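Local coordinates for lectin-like protein (Entamoeba histolytica HM-1:IMSS-A, PDB 5ZBT), which is of unknown function but forms the legume lectin-like domain of an ERGIC-53-like membrane protein and may bind D-mannose, at residues A[100-105]-A[206-211]; A[134-139]-A[155-160]; A[28-33]-A[225-230]; A[77-82]-A[175-180]. One frame throughout, in Å; residues are numbered along the deposited sequence.

Contact 1: A[100-105]-A[206-211]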
loop_
_atom_site.group_PDB
_atom_site.type_symbol
_atom_site.label_atom_id
_atom_site.label_comp_id
_atom_site.label_asym_id
_atom_site.label_seq_id
_atom_site.Cartn_x
_atom_site.Cartn_y
_atom_site.Cartn_z
ATOM N N VAL A 100 -1.399 -1.649 -0.580
ATOM C CA VAL A 100 -1.413 -0.578 -1.564
ATOM C C VAL A 100 -2.052 -1.131 -2.831
ATOM O O VAL A 100 -1.739 -2.246 -3.261
ATOM C CB VAL A 100 -0.007 -0.023 -1.830
ATOM C CG1 VAL A 100 -0.089 1.169 -2.837
ATOM C CG2 VAL A 100 0.627 0.408 -0.529
ATOM N N TRP A 101 -2.960 -0.371 -3.412
ATOM C CA TRP A 101 -3.883 -0.927 -4.382
ATOM C C TRP A 101 -3.854 -0.103 -5.657
ATOM O O TRP A 101 -3.850 1.125 -5.604
ATOM C CB TRP A 101 -5.309 -0.958 -3.817
ATOM C CG TRP A 101 -5.500 -1.776 -2.549
ATOM C CD1 TRP A 101 -5.182 -1.407 -1.257
ATOM C CD2 TRP A 101 -6.106 -3.076 -2.457
ATOM N NE1 TRP A 101 -5.548 -2.407 -0.381
ATOM C CE2 TRP A 101 -6.115 -3.440 -1.092
ATOM C CE3 TRP A 101 -6.643 -3.972 -3.404
ATOM C CZ2 TRP A 101 -6.635 -4.661 -0.651
ATOM C CZ3 TRP A 101 -7.164 -5.185 -2.960
ATOM C CH2 TRP A 101 -7.153 -5.513 -1.593
ATOM N N LEU A 102 -3.844 -0.783 -6.799
ATOM C CA LEU A 102 -3.941 -0.133 -8.110
ATOM C C LEU A 102 -5.101 -0.817 -8.822
ATOM O O LEU A 102 -4.949 -1.933 -9.335
ATOM C CB LEU A 102 -2.634 -0.240 -8.892
ATOM C CG LEU A 102 -1.409 0.516 -8.308
ATOM C CD1 LEU A 102 -0.783 -0.187 -7.092
ATOM C CD2 LEU A 102 -0.332 0.749 -9.363
ATOM N N THR A 103 -6.272 -0.179 -8.811
ATOM C CA THR A 103 -7.497 -0.858 -9.208
ATOM C C THR A 103 -8.306 -0.048 -10.205
ATOM O O THR A 103 -8.198 1.181 -10.293
ATOM C CB THR A 103 -8.394 -1.195 -8.002
ATOM O OG1 THR A 103 -8.628 -0.016 -7.208
ATOM C CG2 THR A 103 -7.747 -2.297 -7.171
ATOM N N GLU A 104 -9.146 -0.788 -10.937
ATOM C CA GLU A 104 -10.036 -0.205 -11.936
ATOM C C GLU A 104 -11.107 0.682 -11.301
ATOM O O GLU A 104 -11.546 1.659 -11.925
ATOM C CB GLU A 104 -10.676 -1.331 -12.761
ATOM C CG GLU A 104 -11.741 -0.882 -13.757
ATOM C CD GLU A 104 -12.389 -2.055 -14.486
ATOM O OE1 GLU A 104 -12.037 -2.296 -15.669
ATOM O OE2 GLU A 104 -13.242 -2.740 -13.869
ATOM N N GLU A 105 -11.531 0.372 -10.069
ATOM C CA GLU A 105 -12.499 1.179 -9.332
ATOM C C GLU A 105 -11.997 1.421 -7.915
ATOM O O GLU A 105 -11.070 0.755 -7.441
ATOM C CB GLU A 105 -13.875 0.497 -9.292
ATOM C CG GLU A 105 -14.473 0.236 -10.670
ATOM C CD GLU A 105 -14.818 1.519 -11.435
ATOM O OE1 GLU A 105 -14.806 2.614 -10.813
ATOM O OE2 GLU A 105 -15.112 1.425 -12.659
ATOM N N PHE A 206 -5.697 3.666 -13.177
ATOM C CA PHE A 206 -6.067 3.126 -11.873
ATOM C C PHE A 206 -6.325 4.230 -10.850
ATOM O O PHE A 206 -5.844 5.360 -10.963
ATOM C CB PHE A 206 -4.983 2.171 -11.334
ATOM C CG PHE A 206 -3.638 2.833 -11.096
ATOM C CD1 PHE A 206 -2.650 2.820 -12.081
ATOM C CD2 PHE A 206 -3.358 3.459 -9.895
ATOM C CE1 PHE A 206 -1.411 3.416 -11.867
ATOM C CE2 PHE A 206 -2.123 4.062 -9.678
ATOM C CZ PHE A 206 -1.148 4.035 -10.662
ATOM N N TYR A 207 -7.085 3.862 -9.827
ATOM C CA TYR A 207 -7.125 4.603 -8.578
ATOM C C TYR A 207 -6.113 4.015 -7.605
ATOM O O TYR A 207 -6.011 2.792 -7.461
ATOM C CB TYR A 207 -8.506 4.535 -7.941
ATOM C CG TYR A 207 -9.661 5.089 -8.748
ATOM C CD1 TYR A 207 -10.050 6.421 -8.609
ATOM C CD2 TYR A 207 -10.408 4.268 -9.583
ATOM C CE1 TYR A 207 -11.131 6.934 -9.309
ATOM C CE2 TYR A 207 -11.485 4.765 -10.285
ATOM C CZ TYR A 207 -11.844 6.101 -10.143
ATOM O OH TYR A 207 -12.920 6.599 -10.832
ATOM N N LEU A 208 -5.395 4.886 -6.905
ATOM C CA LEU A 208 -4.429 4.453 -5.909
ATOM C C LEU A 208 -5.118 4.381 -4.550
ATOM O O LEU A 208 -5.689 5.375 -4.079
ATOM C CB LEU A 208 -3.234 5.405 -5.857
ATOM C CG LEU A 208 -2.160 4.952 -4.865
ATOM C CD1 LEU A 208 -1.561 3.616 -5.319
ATOM C CD2 LEU A 208 -1.088 5.991 -4.730
ATOM N N GLY A 209 -5.071 3.213 -3.920
ATOM C CA GLY A 209 -5.643 3.030 -2.601
ATOM C C GLY A 209 -4.602 2.597 -1.584
ATOM O O GLY A 209 -3.583 1.989 -1.926
ATOM N N ILE A 210 -4.863 2.926 -0.324
ATOM C CA ILE A 210 -4.095 2.421 0.805
ATOM C C ILE A 210 -5.091 1.880 1.818
ATOM O O ILE A 210 -6.159 2.469 2.022
ATOM C CB ILE A 210 -3.196 3.512 1.436
ATOM C CG1 ILE A 210 -2.241 4.087 0.393
ATOM C CG2 ILE A 210 -2.388 2.961 2.645
ATOM C CD1 ILE A 210 -1.555 5.355 0.829
ATOM N N SER A 211 -4.757 0.745 2.431
ATOM C CA SER A 211 -5.638 0.105 3.400
ATOM C C SER A 211 -4.803 -0.619 4.443
ATOM O O SER A 211 -3.612 -0.884 4.243
ATOM C CB SER A 211 -6.582 -0.888 2.732
ATOM O OG SER A 211 -5.868 -2.047 2.359
HETATM O O HOH W 1 -7.326 1.525 -5.302
#

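Contact 2: A[134-139]-A[155-160]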
loop_
_atom_site.group_PDB
_atom_site.type_symbol
_atom_site.label_atom_id
_atom_site.label_comp_id
_atom_site.label_asym_id
_atom_site.label_seq_id
_atom_site.Cartn_x
_atom_site.Cartn_y
_atom_site.Cartn_z
ATOM N N PRO A 134 7.755 -10.356 8.416
ATOM C CA PRO A 134 6.698 -9.888 7.516
ATOM C C PRO A 134 6.927 -10.360 6.084
ATOM O O PRO A 134 8.062 -10.505 5.611
ATOM C CB PRO A 134 6.775 -8.361 7.629
ATOM C CG PRO A 134 8.075 -8.074 8.287
ATOM C CD PRO A 134 8.376 -9.252 9.157
ATOM N N MET A 135 5.817 -10.642 5.418
ATOM C CA MET A 135 5.795 -11.065 4.031
ATOM C C MET A 135 5.250 -9.930 3.181
ATOM O O MET A 135 4.360 -9.194 3.608
ATOM C CB MET A 135 4.920 -12.311 3.845
ATOM C CG MET A 135 5.539 -13.570 4.423
ATOM S SD MET A 135 5.399 -15.053 3.412
ATOM C CE MET A 135 6.392 -14.669 1.980
ATOM N N ILE A 136 5.799 -9.783 1.988
ATOM C CA ILE A 136 5.260 -8.887 0.984
ATOM C C ILE A 136 4.710 -9.769 -0.124
ATOM O O ILE A 136 5.364 -10.741 -0.521
ATOM C CB ILE A 136 6.328 -7.902 0.484
ATOM C CG1 ILE A 136 6.691 -6.932 1.618
ATOM C CG2 ILE A 136 5.831 -7.125 -0.715
ATOM C CD1 ILE A 136 7.852 -5.997 1.303
ATOM N N SER A 137 3.487 -9.478 -0.565
ATOM C CA SER A 137 2.799 -10.248 -1.590
ATOM C C SER A 137 2.237 -9.305 -2.639
ATOM O O SER A 137 1.945 -8.139 -2.360
ATOM C CB SER A 137 1.651 -11.065 -1.020
ATOM O OG SER A 137 1.970 -11.535 0.274
ATOM N N VAL A 138 2.098 -9.815 -3.855
ATOM C CA VAL A 138 1.388 -9.128 -4.920
ATOM C C VAL A 138 0.320 -10.077 -5.427
ATOM O O VAL A 138 0.595 -11.256 -5.676
ATOM C CB VAL A 138 2.316 -8.686 -6.061
ATOM C CG1 VAL A 138 1.498 -8.071 -7.164
ATOM C CG2 VAL A 138 3.354 -7.675 -5.546
ATOM N N LEU A 139 -0.900 -9.563 -5.553
ATOM C CA LEU A 139 -2.066 -10.351 -5.919
ATOM C C LEU A 139 -2.784 -9.605 -7.030
ATOM O O LEU A 139 -3.435 -8.591 -6.767
ATOM C CB LEU A 139 -2.983 -10.539 -4.717
ATOM C CG LEU A 139 -3.897 -11.755 -4.746
ATOM C CD1 LEU A 139 -3.087 -12.934 -5.140
ATOM C CD2 LEU A 139 -4.467 -11.989 -3.377
ATOM N N TYR A 155 2.561 -13.468 -6.118
ATOM C CA TYR A 155 3.994 -13.454 -5.871
ATOM C C TYR A 155 4.229 -13.079 -4.416
ATOM O O TYR A 155 3.420 -12.370 -3.811
ATOM C CB TYR A 155 4.725 -12.445 -6.767
ATOM C CG TYR A 155 4.799 -12.792 -8.248
ATOM C CD1 TYR A 155 3.684 -12.672 -9.070
ATOM C CD2 TYR A 155 5.995 -13.205 -8.829
ATOM C CE1 TYR A 155 3.749 -12.974 -10.423
ATOM C CE2 TYR A 155 6.069 -13.506 -10.187
ATOM C CZ TYR A 155 4.940 -13.387 -10.967
ATOM O OH TYR A 155 4.995 -13.680 -12.300
ATOM N N GLN A 156 5.345 -13.534 -3.854
ATOM C CA GLN A 156 5.611 -13.174 -2.472
ATOM C C GLN A 156 7.107 -13.136 -2.204
ATOM O O GLN A 156 7.924 -13.646 -2.968
ATOM C CB GLN A 156 4.912 -14.123 -1.496
ATOM C CG GLN A 156 5.437 -15.538 -1.489
ATOM C CD GLN A 156 4.604 -16.472 -0.596
ATOM O OE1 GLN A 156 3.414 -16.243 -0.347
ATOM N NE2 GLN A 156 5.240 -17.520 -0.107
ATOM N N CYS A 157 7.447 -12.481 -1.109
ATOM C CA CYS A 157 8.807 -12.402 -0.626
ATOM C C CYS A 157 8.721 -12.119 0.867
ATOM O O CYS A 157 7.639 -11.890 1.421
ATOM C CB CYS A 157 9.599 -11.312 -1.358
ATOM S SG CYS A 157 9.549 -9.699 -0.502
ATOM N N SER A 158 9.873 -12.104 1.512
ATOM C CA SER A 158 9.948 -11.914 2.947
ATOM C C SER A 158 11.078 -10.940 3.217
ATOM O O SER A 158 12.168 -11.108 2.662
ATOM C CB SER A 158 10.187 -13.249 3.640
ATOM O OG SER A 158 10.090 -13.127 5.037
ATOM N N VAL A 159 10.817 -9.911 4.032
ATOM C CA VAL A 159 11.835 -8.916 4.361
ATOM C C VAL A 159 11.773 -8.587 5.846
ATOM O O VAL A 159 10.735 -8.134 6.342
ATOM C CB VAL A 159 11.701 -7.623 3.541
ATOM C CG1 VAL A 159 12.757 -6.611 4.020
ATOM C CG2 VAL A 159 11.884 -7.912 2.061
ATOM N N ALA A 160 12.899 -8.755 6.539
ATOM C CA ALA A 160 12.961 -8.509 7.970
ATOM C C ALA A 160 13.032 -7.019 8.278
ATOM O O ALA A 160 13.563 -6.225 7.498
ATOM C CB ALA A 160 14.178 -9.210 8.581
#

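Contact 3: A[28-33]-A[225-230]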
loop_
_atom_site.group_PDB
_atom_site.type_symbol
_atom_site.label_atom_id
_atom_site.label_comp_id
_atom_site.label_asym_id
_atom_site.label_seq_id
_atom_site.Cartn_x
_atom_site.Cartn_y
_atom_site.Cartn_z
ATOM N N LEU A 28 -1.483 12.297 -6.471
ATOM C CA LEU A 28 -1.179 11.143 -5.635
ATOM C C LEU A 28 -0.356 11.488 -4.406
ATOM O O LEU A 28 -0.582 10.920 -3.336
ATOM C CB LEU A 28 -0.419 10.078 -6.455
ATOM C CG LEU A 28 -1.052 9.578 -7.749
ATOM C CD1 LEU A 28 -0.195 8.510 -8.436
ATOM C CD2 LEU A 28 -2.462 9.048 -7.488
ATOM N N SER A 29 0.614 12.385 -4.539
ATOM C CA SER A 29 1.631 12.556 -3.518
ATOM C C SER A 29 1.095 13.305 -2.312
ATOM O O SER A 29 0.275 14.215 -2.445
ATOM C CB SER A 29 2.829 13.316 -4.077
ATOM O OG SER A 29 3.476 12.553 -5.068
ATOM N N PHE A 30 1.559 12.904 -1.129
ATOM C CA PHE A 30 1.604 13.799 0.020
ATOM C C PHE A 30 2.956 13.622 0.690
ATOM O O PHE A 30 3.333 12.509 1.072
ATOM C CB PHE A 30 0.454 13.576 1.007
ATOM C CG PHE A 30 0.203 12.142 1.380
ATOM C CD1 PHE A 30 -0.640 11.345 0.610
ATOM C CD2 PHE A 30 0.723 11.622 2.555
ATOM C CE1 PHE A 30 -0.906 10.035 0.972
ATOM C CE2 PHE A 30 0.459 10.313 2.937
ATOM C CZ PHE A 30 -0.353 9.516 2.142
ATOM N N ARG A 31 3.689 14.715 0.797
ATOM C CA ARG A 31 5.063 14.728 1.259
ATOM C C ARG A 31 5.146 15.368 2.636
ATOM O O ARG A 31 4.188 15.972 3.127
ATOM C CB ARG A 31 5.949 15.472 0.252
ATOM C CG ARG A 31 5.904 14.851 -1.145
ATOM C CD ARG A 31 6.693 15.652 -2.171
ATOM N NE ARG A 31 6.087 15.538 -3.498
ATOM C CZ ARG A 31 5.074 16.294 -3.926
ATOM N NH1 ARG A 31 4.571 16.113 -5.144
ATOM N NH2 ARG A 31 4.560 17.230 -3.131
ATOM N N GLU A 32 6.330 15.212 3.266
ATOM C CA GLU A 32 6.674 15.765 4.575
ATOM C C GLU A 32 7.140 17.208 4.427
ATOM O O GLU A 32 8.014 17.487 3.594
ATOM C CB GLU A 32 7.766 14.942 5.241
ATOM C CG GLU A 32 7.341 13.541 5.660
ATOM C CD GLU A 32 8.207 12.982 6.796
ATOM O OE1 GLU A 32 8.988 12.024 6.549
ATOM O OE2 GLU A 32 8.110 13.508 7.933
ATOM N N PRO A 33 6.592 18.150 5.211
ATOM C CA PRO A 33 5.576 17.885 6.239
ATOM C C PRO A 33 4.159 17.754 5.658
ATOM O O PRO A 33 3.854 18.385 4.641
ATOM C CB PRO A 33 5.685 19.112 7.147
ATOM C CG PRO A 33 6.064 20.224 6.196
ATOM C CD PRO A 33 6.916 19.588 5.110
ATOM N N GLN A 225 3.913 7.930 6.736
ATOM C CA GLN A 225 4.597 9.213 6.837
ATOM C C GLN A 225 4.441 10.052 5.579
ATOM O O GLN A 225 4.280 11.273 5.667
ATOM C CB GLN A 225 6.078 8.999 7.110
ATOM C CG GLN A 225 6.371 8.592 8.513
ATOM C CD GLN A 225 7.366 9.515 9.157
ATOM O OE1 GLN A 225 8.573 9.408 8.912
ATOM N NE2 GLN A 225 6.869 10.441 9.990
ATOM N N SER A 226 4.534 9.431 4.406
ATOM C CA SER A 226 4.513 10.175 3.151
ATOM C C SER A 226 4.313 9.211 1.997
ATOM O O SER A 226 4.578 8.008 2.104
ATOM C CB SER A 226 5.804 10.965 2.933
ATOM O OG SER A 226 6.902 10.083 2.906
ATOM N N LEU A 227 3.856 9.772 0.886
ATOM C CA LEU A 227 3.721 9.046 -0.364
ATOM C C LEU A 227 4.227 9.962 -1.470
ATOM O O LEU A 227 3.727 11.086 -1.629
ATOM C CB LEU A 227 2.269 8.627 -0.597
ATOM C CG LEU A 227 1.968 7.968 -1.945
ATOM C CD1 LEU A 227 2.682 6.608 -2.100
ATOM C CD2 LEU A 227 0.471 7.803 -2.069
ATOM N N HIS A 228 5.258 9.512 -2.189
ATOM C CA HIS A 228 5.814 10.255 -3.314
ATOM C C HIS A 228 5.548 9.470 -4.581
ATOM O O HIS A 228 5.821 8.267 -4.636
ATOM C CB HIS A 228 7.328 10.477 -3.202
ATOM C CG HIS A 228 7.750 11.348 -2.065
ATOM N ND1 HIS A 228 7.719 10.925 -0.752
ATOM C CD2 HIS A 228 8.261 12.601 -2.044
ATOM C CE1 HIS A 228 8.159 11.893 0.032
ATOM N NE2 HIS A 228 8.495 12.920 -0.726
ATOM N N TYR A 229 5.034 10.158 -5.588
ATOM C CA TYR A 229 4.971 9.652 -6.945
ATOM C C TYR A 229 6.072 10.338 -7.748
ATOM O O TYR A 229 6.205 11.561 -7.701
ATOM C CB TYR A 229 3.589 9.913 -7.547
ATOM C CG TYR A 229 3.583 10.011 -9.048
ATOM C CD1 TYR A 229 4.057 8.966 -9.826
ATOM C CD2 TYR A 229 3.109 11.150 -9.694
ATOM C CE1 TYR A 229 4.070 9.045 -11.210
ATOM C CE2 TYR A 229 3.117 11.236 -11.084
ATOM C CZ TYR A 229 3.601 10.170 -11.837
ATOM O OH TYR A 229 3.629 10.217 -13.217
ATOM N N TYR A 230 6.886 9.547 -8.443
ATOM C CA TYR A 230 7.927 10.063 -9.319
ATOM C C TYR A 230 7.752 9.459 -10.698
ATOM O O TYR A 230 7.521 8.252 -10.833
ATOM C CB TYR A 230 9.333 9.752 -8.805
ATOM C CG TYR A 230 9.692 10.492 -7.543
ATOM C CD1 TYR A 230 9.845 11.877 -7.544
ATOM C CD2 TYR A 230 9.879 9.810 -6.344
ATOM C CE1 TYR A 230 10.170 12.560 -6.377
ATOM C CE2 TYR A 230 10.206 10.488 -5.170
ATOM C CZ TYR A 230 10.344 11.857 -5.196
ATOM O OH TYR A 230 10.664 12.525 -4.038
HETATM O O HOH W 2 9.142 11.523 3.709
#

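Contact 4: A[77-82]-A[175-180]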
loop_
_atom_site.group_PDB
_atom_site.type_symbol
_atom_site.label_atom_id
_atom_site.label_comp_id
_atom_site.label_asym_id
_atom_site.label_seq_id
_atom_site.Cartn_x
_atom_site.Cartn_y
_atom_site.Cartn_z
ATOM N N LEU A 77 -0.707 6.708 -15.995
ATOM C CA LEU A 77 0.639 7.210 -15.751
ATOM C C LEU A 77 1.634 6.667 -16.764
ATOM O O LEU A 77 1.460 5.566 -17.289
ATOM C CB LEU A 77 1.114 6.825 -14.343
ATOM C CG LEU A 77 0.349 7.446 -13.176
ATOM C CD1 LEU A 77 0.976 7.004 -11.889
ATOM C CD2 LEU A 77 0.361 8.966 -13.296
ATOM N N PRO A 78 2.693 7.422 -17.046
ATOM C CA PRO A 78 3.861 6.824 -17.708
ATOM C C PRO A 78 4.627 5.985 -16.703
ATOM O O PRO A 78 4.156 5.802 -15.576
ATOM C CB PRO A 78 4.673 8.045 -18.143
ATOM C CG PRO A 78 4.387 9.035 -17.057
ATOM C CD PRO A 78 2.946 8.820 -16.646
ATOM N N SER A 79 5.806 5.494 -17.077
ATOM C CA SER A 79 6.615 4.739 -16.134
ATOM C C SER A 79 6.760 5.543 -14.857
ATOM O O SER A 79 7.029 6.745 -14.892
ATOM C CB SER A 79 7.982 4.414 -16.733
ATOM O OG SER A 79 7.798 3.574 -17.851
ATOM N N PHE A 80 6.521 4.888 -13.731
ATOM C CA PHE A 80 6.418 5.619 -12.486
ATOM C C PHE A 80 7.074 4.834 -11.370
ATOM O O PHE A 80 7.330 3.629 -11.483
ATOM C CB PHE A 80 4.958 5.924 -12.118
ATOM C CG PHE A 80 4.120 4.708 -11.897
ATOM C CD1 PHE A 80 4.055 4.116 -10.638
ATOM C CD2 PHE A 80 3.382 4.158 -12.945
ATOM C CE1 PHE A 80 3.286 2.989 -10.420
ATOM C CE2 PHE A 80 2.595 3.045 -12.741
ATOM C CZ PHE A 80 2.542 2.454 -11.468
ATOM N N GLU A 81 7.326 5.549 -10.280
ATOM C CA GLU A 81 7.783 4.954 -9.039
ATOM C C GLU A 81 6.975 5.580 -7.911
ATOM O O GLU A 81 6.860 6.811 -7.835
ATOM C CB GLU A 81 9.292 5.165 -8.838
ATOM C CG GLU A 81 9.715 4.947 -7.408
ATOM C CD GLU A 81 11.224 4.833 -7.222
ATOM O OE1 GLU A 81 11.928 4.317 -8.121
ATOM O OE2 GLU A 81 11.701 5.243 -6.142
ATOM N N LEU A 82 6.371 4.736 -7.075
ATOM C CA LEU A 82 5.711 5.185 -5.859
ATOM C C LEU A 82 6.552 4.773 -4.657
ATOM O O LEU A 82 7.076 3.648 -4.605
ATOM C CB LEU A 82 4.294 4.615 -5.745
ATOM C CG LEU A 82 3.414 4.730 -6.992
ATOM C CD1 LEU A 82 2.214 3.798 -6.916
ATOM C CD2 LEU A 82 2.958 6.164 -7.181
ATOM N N TYR A 175 7.004 0.634 -11.949
ATOM C CA TYR A 175 6.435 0.017 -13.141
ATOM C C TYR A 175 7.016 0.662 -14.395
ATOM O O TYR A 175 6.978 1.888 -14.547
ATOM C CB TYR A 175 4.915 0.134 -13.138
ATOM C CG TYR A 175 4.231 -0.548 -14.313
ATOM C CD1 TYR A 175 4.318 -1.929 -14.487
ATOM C CD2 TYR A 175 3.479 0.188 -15.236
ATOM C CE1 TYR A 175 3.676 -2.565 -15.540
ATOM C CE2 TYR A 175 2.823 -0.441 -16.298
ATOM C CZ TYR A 175 2.931 -1.815 -16.441
ATOM O OH TYR A 175 2.298 -2.449 -17.485
ATOM N N LEU A 176 7.549 -0.159 -15.294
ATOM C CA LEU A 176 8.012 0.304 -16.595
ATOM C C LEU A 176 6.963 -0.065 -17.635
ATOM O O LEU A 176 6.684 -1.253 -17.843
ATOM C CB LEU A 176 9.366 -0.309 -16.943
ATOM C CG LEU A 176 10.367 -0.199 -15.793
ATOM C CD1 LEU A 176 11.629 -1.002 -16.093
ATOM C CD2 LEU A 176 10.692 1.255 -15.545
ATOM N N VAL A 177 6.385 0.957 -18.279
ATOM C CA VAL A 177 5.202 0.775 -19.122
ATOM C C VAL A 177 5.555 0.006 -20.392
ATOM O O VAL A 177 4.845 -0.926 -20.794
ATOM C CB VAL A 177 4.572 2.142 -19.451
ATOM C CG1 VAL A 177 3.546 2.001 -20.544
ATOM C CG2 VAL A 177 3.938 2.758 -18.203
ATOM N N ASN A 178 6.653 0.382 -21.044
ATOM C CA ASN A 178 7.043 -0.316 -22.269
ATOM C C ASN A 178 7.431 -1.765 -21.990
ATOM O O ASN A 178 7.070 -2.671 -22.751
ATOM C CB ASN A 178 8.191 0.427 -22.952
ATOM C CG ASN A 178 7.724 1.670 -23.674
ATOM O OD1 ASN A 178 6.529 2.000 -23.677
ATOM N ND2 ASN A 178 8.660 2.366 -24.307
ATOM N N GLU A 179 8.169 -2.010 -20.911
ATOM C CA GLU A 179 8.587 -3.373 -20.609
ATOM C C GLU A 179 7.502 -4.198 -19.952
ATOM O O GLU A 179 7.682 -5.412 -19.811
ATOM C CB GLU A 179 9.813 -3.357 -19.707
ATOM C CG GLU A 179 10.904 -2.438 -20.206
ATOM C CD GLU A 179 12.261 -2.799 -19.634
ATOM O OE1 GLU A 179 13.106 -1.881 -19.498
ATOM O OE2 GLU A 179 12.479 -3.994 -19.304
ATOM N N LYS A 180 6.400 -3.574 -19.534
ATOM C CA LYS A 180 5.342 -4.264 -18.792
ATOM C C LYS A 180 5.924 -5.008 -17.593
ATOM O O LYS A 180 5.602 -6.173 -17.325
ATOM C CB LYS A 180 4.548 -5.199 -19.707
ATOM C CG LYS A 180 3.788 -4.440 -20.800
ATOM C CD LYS A 180 2.693 -5.289 -21.417
ATOM C CE LYS A 180 1.964 -4.534 -22.517
ATOM N NZ LYS A 180 1.125 -3.438 -21.961
#

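Contact 1: A[100-105]-A[206-211]
One face of the Phe-206 ring is covered by Leu-102, whose CD2 lies 3.7 Å from the ring centroid, displaced toward the rim; the two side chains run side by side in the same direction. Across the contact, the indole of Trp-101 is met at its edge. Its NE1 donates to Ser-211 OG at 2.8 Å, the oxygen sitting 15° out of the ring plane, while the carbonyl O of Gly-209 lies in plane at the same rim. Ser-211 OG is also hydrogen-bonded to Phe-113 O, and Tyr-119 and Phe-125 meet the indole edge-to-face. The Tyr-207 ring takes Glu-104 O in plane at its edge, 3.5 Å from CE2.

Between these two layers of side chains the backbones pair in antiparallel fashion. Trp-101 and Gly-209 exchange two hydrogen bonds, N of each to O of the other, both 2.9 Å. In the next hydrogen-bonded pair Tyr-207 N reaches Thr-103 O at 2.9 Å, whereas the return bond from Thr-103 N to Tyr-207 O stretches to 3.3 Å. A water donates to both Thr-103 OG1 and Tyr-207 O. On the face carrying Leu-102, Val-100 CG1 packs against Leu-208 CD1 at 3.8 Å, turned toward strand 80-90 of the second sheet. Such pairing of neighbouring strands, one face buried against another sheet, is the build of the legume-lectin beta-sandwich.

Contact 2: A[134-139]-A[155-160]
Met-135 folds its methyl group over the neighbouring strand: CE lies 3.6 Å from Gln-156 CD, the two side chains crossing at a slant. The strands that carry them, 135-142 and 153-158, form an antiparallel beta hairpin at one margin of a seven-stranded sheet in the lectin beta-sandwich. Bends at the second and third torsions (chi2 -137°, chi3 66°) carry the methionine sulfur and methyl across, while Gln-156 runs extended beyond CG to meet the methyl group.

Beneath this pair, the backbone supplies the regular grip. Ile-136 N donates to Cys-157 O at 2.9 Å, with the donor well above the carbonyl plane, and Cys-157 N returns a bond to Ile-136 O. Val-138 and Tyr-155 make the second reciprocal pair, Val-138 N to Tyr-155 O being 2.9 Å. Past the strand ends, Val-159 N still reaches Pro-134 O at 3.2 Å, so the pairing outlasts the regular strands.

Further out, the face bearing Ile-136 and Val-138 turns toward the other sheet, where Ile-136 meets Ile-186 and Val-138 meets Ile-184 and Ile-196. Cys-157 adds a covalent tie between the layers through its disulfide to Cys-195 on strand 191-198. Strand 122-127 flanks the hairpin on its inner side, where backbone hydrogen bonds pair Asn-127 with Met-135 and Phe-125 with Ser-137. The sulfur of that disulfide, Cys-157 SG, rests 3.8 Å from Ile-136 CB.

Contact 3: A[28-33]-A[225-230]
Phe-30 and Leu-227 meet by CH-pi packing, with Leu-227 CB 4.0 Å from the ring centroid over one face. Leu-28 CD1 makes the other apolar touch, on Tyr-229. Farther along, the aliphatic part of Arg-31 lies over one face of the His-228 imidazole, CG 3.3 Å from NE2; its guanidinium is drawn off to a salt bridge with Asp-26.

Hydrogen bonds fix the backbones. Leu-227 N points nearly straight at Phe-30 O (2.8 Å, 172° at the hydrogen), whereas the return bond is weak. Ser-29 OG stands in for a main-chain acceptor, taking Tyr-229 N at 2.9 Å while also bonded to Asp-26. Water links Glu-32 OE1 with Ser-226 OG.

A single antiparallel bridge thus ties the irregular segment 28-33, just before helix 36-42, to strand 220-231, joining parts of the legume-lectin beta-sandwich that are almost 200 residues apart in sequence.

Contact 4: A[77-82]-A[175-180]
Phe-80 and Tyr-175 form the close-packed half of this contact. Tyr-175 CB sits over one face of the phenyl ring, 3.7 Å from Phe-80 CZ, and the two side chains cross rather than stack. With Phe-80 CG set between its backbone N and carbonyl carbon (chi1 62°), the ring swings over to the neighbouring strand. Leu-77 CD1, from the same segment, covers the opposite face, and Pro-78 O lies in plane at the edge. The end of the tyrosine leads away from Phe-80, and its OH is hydrogen-bonded to Ile-201 O.

Two backbone hydrogen bonds lie beneath the rings: Tyr-175 N to Phe-80 O at 3.0 Å, nearly straight at 170°, and Phe-80 N to Tyr-175 O at 3.1 Å. They make one antiparallel pair between strands 80-90 and 170-176, neighbours in the second seven-stranded sheet of the legume-lectin sandwich, at the point where the pairing runs out.

Beyond that pair the contact thins. Ser-79 OG accepts Val-177 N at 3.0 Å, a side-chain oxygen taking the place of a strand carbonyl just as the chain leaves its strand and adopts helical backbone angles over residues 177-179. Val-177 itself is partly exposed to solvent, and its CG2 spreads over the backbone of Pro-78 and Ser-79, 3.5 Å from Ser-79 N.

All four contacts belong to one two-layered domain. Contacts 1 and 2 lie in the same seven-stranded sheet, their centres 18 Å apart and their nearest atoms about 6 Å apart, whereas contacts 3 and 4 share the opposing sheet through neighbouring strands 220-231 and 80-90. Contact 1 meets both of the latter across the sandwich, Leu-208 against Leu-227 and Phe-206 against Leu-77. Contact 2 stands apart, its centre 23 Å from that of contact 3. Along the chain, contact 3 spans all the others, contacts 1 and 4 interleave, and contact 2 is the most local. Distant sequence is thereby interwoven into a single compact lectin-like unit.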